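PDB 5H0M: HNH endonuclease from Geobacillus virus E2, which probably cuts or nicks DNA as a metal-dependent phage nuclease of the HNH (His-Me finger) family. Local coordinates for residues Cys79-Lys84 against Asn109-Cys114. Residues are numbered along the deposited sequence; the frame is centred on the assembly and turned at random.
Sequences CLKEKK and NLQSLC. With ZN (zinc ion), chain B.
The thiolate of C114 serves two partners at once: its SG binds zinc at 2.4 Å and also caps a backbone N at the start of helix 115-129, where C114 is the N-cap residue. With chi1 at 73°, SG sits between the backbone N and the carbonyl carbon, where it can do both. C79, on helix 77-81, reaches the same metal from the other segment, its SG 2.3 Å from the zinc. The two sulfurs, C79 SG and C114 SG, lie 3.9 Å apart, too far for a disulfide, and subtend about 114° at the metal, close to tetrahedral. C76 and C117 complete the Cys4 site, so each of two CxxC pairs supplies two thiolates. Cysteine suits these places because soft sulfur binds zinc tightly on a short side chain.

Farther along, the extended side chains of K81 and Q111 cross at about a right angle. K81 NZ stops 4.0 Å from Q111 NE2; both groups are donors, so this is mere proximity. A long charged chain suits K81's exposed place, while glutamine offers an amide oxygen that is hydrogen-bonded to H78.

After K81 the helix ends in a Schellman motif. C79 O receives K84 N at 2.9 Å, K83 N reaches L80 O at 2.9 Å, and K83 takes the positive phi (62°) the turn requires. E82, just before it, forms a salt bridge with R120 of helix 115-129.

Zinc is the one bonded link between 79-84 and 109-114, though Q77 and H78 also bond to the strand; its four-thiolate shell is consistent with a structural metal.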
loop_
_atom_site.group_PDB
_atom_site.type_symbol
_atom_site.label_atom_id
_atom_site.label_comp_id
_atom_site.label_asym_id
_atom_site.label_seq_id
_atom_site.Cartn_x
_atom_site.Cartn_y
_atom_site.Cartn_z
ATOM N N CYS A 79 -11.521 -5.988 6.924
ATOM C CA CYS A 79 -12.326 -6.487 8.031
ATOM C C CYS A 79 -13.683 -5.797 8.063
ATOM O O CYS A 79 -14.708 -6.457 8.241
ATOM C CB CYS A 79 -11.603 -6.267 9.360
ATOM S SG CYS A 79 -10.322 -7.469 9.783
ATOM N N LEU A 80 -13.708 -4.488 7.849
ATOM C CA LEU A 80 -14.980 -3.761 7.895
ATOM C C LEU A 80 -15.958 -4.290 6.838
ATOM O O LEU A 80 -17.156 -4.469 7.111
ATOM C CB LEU A 80 -14.744 -2.252 7.707
ATOM C CG LEU A 80 -15.916 -1.325 8.026
ATOM C CD1 LEU A 80 -16.315 -1.421 9.486
ATOM C CD2 LEU A 80 -15.537 0.106 7.667
ATOM N N LYS A 81 -15.459 -4.557 5.644
ATOM C CA LYS A 81 -16.297 -5.114 4.582
ATOM C C LYS A 81 -16.804 -6.499 4.890
ATOM O O LYS A 81 -17.887 -6.868 4.432
ATOM C CB LYS A 81 -15.570 -5.058 3.260
ATOM C CG LYS A 81 -15.473 -3.605 2.820
ATOM C CD LYS A 81 -14.740 -3.364 1.515
ATOM C CE LYS A 81 -14.217 -1.930 1.468
ATOM N NZ LYS A 81 -13.906 -1.427 0.103
ATOM N N GLU A 82 -16.051 -7.229 5.702
ATOM C CA GLU A 82 -16.441 -8.542 6.217
ATOM C C GLU A 82 -17.191 -8.452 7.544
ATOM O O GLU A 82 -17.324 -9.447 8.251
ATOM C CB GLU A 82 -15.198 -9.418 6.374
ATOM C CG GLU A 82 -14.536 -9.700 5.044
ATOM C CD GLU A 82 -13.285 -10.544 5.183
ATOM O OE1 GLU A 82 -12.443 -10.226 6.040
ATOM O OE2 GLU A 82 -13.145 -11.514 4.418
ATOM N N LYS A 83 -17.668 -7.259 7.892
ATOM C CA LYS A 83 -18.453 -7.042 9.110
ATOM C C LYS A 83 -17.698 -7.352 10.407
ATOM O O LYS A 83 -18.230 -7.947 11.345
ATOM C CB LYS A 83 -19.800 -7.792 9.025
ATOM C CG LYS A 83 -20.616 -7.400 7.806
ATOM C CD LYS A 83 -21.978 -8.064 7.797
ATOM C CE LYS A 83 -22.857 -7.534 6.676
ATOM N NZ LYS A 83 -24.225 -8.140 6.696
ATOM N N LYS A 84 -16.448 -6.901 10.461
ATOM C CA LYS A 84 -15.577 -7.079 11.601
ATOM C C LYS A 84 -14.881 -5.768 11.914
ATOM O O LYS A 84 -14.622 -4.960 11.009
ATOM C CB LYS A 84 -14.528 -8.162 11.293
ATOM C CG LYS A 84 -15.115 -9.552 11.129
ATOM C CD LYS A 84 -14.192 -10.498 10.392
ATOM C CE LYS A 84 -12.923 -10.734 11.179
ATOM N NZ LYS A 84 -12.126 -11.807 10.526
ATOM N N ASN A 109 -6.347 4.374 -4.105
ATOM C CA ASN A 109 -5.434 3.252 -4.267
ATOM C C ASN A 109 -4.805 2.867 -2.935
ATOM O O ASN A 109 -3.821 2.140 -2.921
ATOM C CB ASN A 109 -4.317 3.591 -5.260
ATOM C CG ASN A 109 -3.490 2.386 -5.646
ATOM O OD1 ASN A 109 -4.039 1.313 -5.908
ATOM N ND2 ASN A 109 -2.179 2.548 -5.703
ATOM N N LEU A 110 -5.368 3.341 -1.820
ATOM C CA LEU A 110 -4.763 3.087 -0.501
ATOM C C LEU A 110 -5.809 2.617 0.504
ATOM O O LEU A 110 -6.900 3.183 0.567
ATOM C CB LEU A 110 -4.088 4.369 0.008
ATOM C CG LEU A 110 -2.835 4.767 -0.758
ATOM C CD1 LEU A 110 -2.464 6.203 -0.446
ATOM C CD2 LEU A 110 -1.682 3.821 -0.503
ATOM N N GLN A 111 -5.477 1.585 1.280
ATOM C CA GLN A 111 -6.378 1.097 2.316
ATOM C C GLN A 111 -5.645 0.838 3.618
ATOM O O GLN A 111 -4.543 0.303 3.626
ATOM C CB GLN A 111 -7.085 -0.186 1.891
ATOM C CG GLN A 111 -7.867 -0.089 0.609
ATOM C CD GLN A 111 -8.598 -1.385 0.318
ATOM O OE1 GLN A 111 -7.988 -2.364 -0.127
ATOM N NE2 GLN A 111 -9.891 -1.399 0.578
ATOM N N SER A 112 -6.299 1.181 4.716
ATOM C CA SER A 112 -5.810 0.821 6.039
ATOM C C SER A 112 -6.163 -0.636 6.304
ATOM O O SER A 112 -7.309 -1.037 6.079
ATOM C CB SER A 112 -6.486 1.692 7.096
ATOM O OG SER A 112 -6.324 3.080 6.801
ATOM N N LEU A 113 -5.176 -1.418 6.757
ATOM C CA LEU A 113 -5.317 -2.875 6.938
ATOM C C LEU A 113 -4.732 -3.330 8.261
ATOM O O LEU A 113 -3.776 -2.746 8.764
ATOM C CB LEU A 113 -4.600 -3.652 5.828
ATOM C CG LEU A 113 -5.068 -3.414 4.381
ATOM C CD1 LEU A 113 -4.212 -4.233 3.438
ATOM C CD2 LEU A 113 -6.539 -3.754 4.215
ATOM N N CYS A 114 -5.327 -4.391 8.809
ATOM C CA CYS A 114 -4.722 -5.125 9.909
ATOM C C CYS A 114 -3.645 -6.052 9.348
ATOM O O CYS A 114 -3.505 -6.217 8.140
ATOM C CB CYS A 114 -5.781 -5.917 10.686
ATOM S SG CYS A 114 -6.427 -7.366 9.847
HETATM ZN ZN ZN B . -8.405 -6.904 8.663
#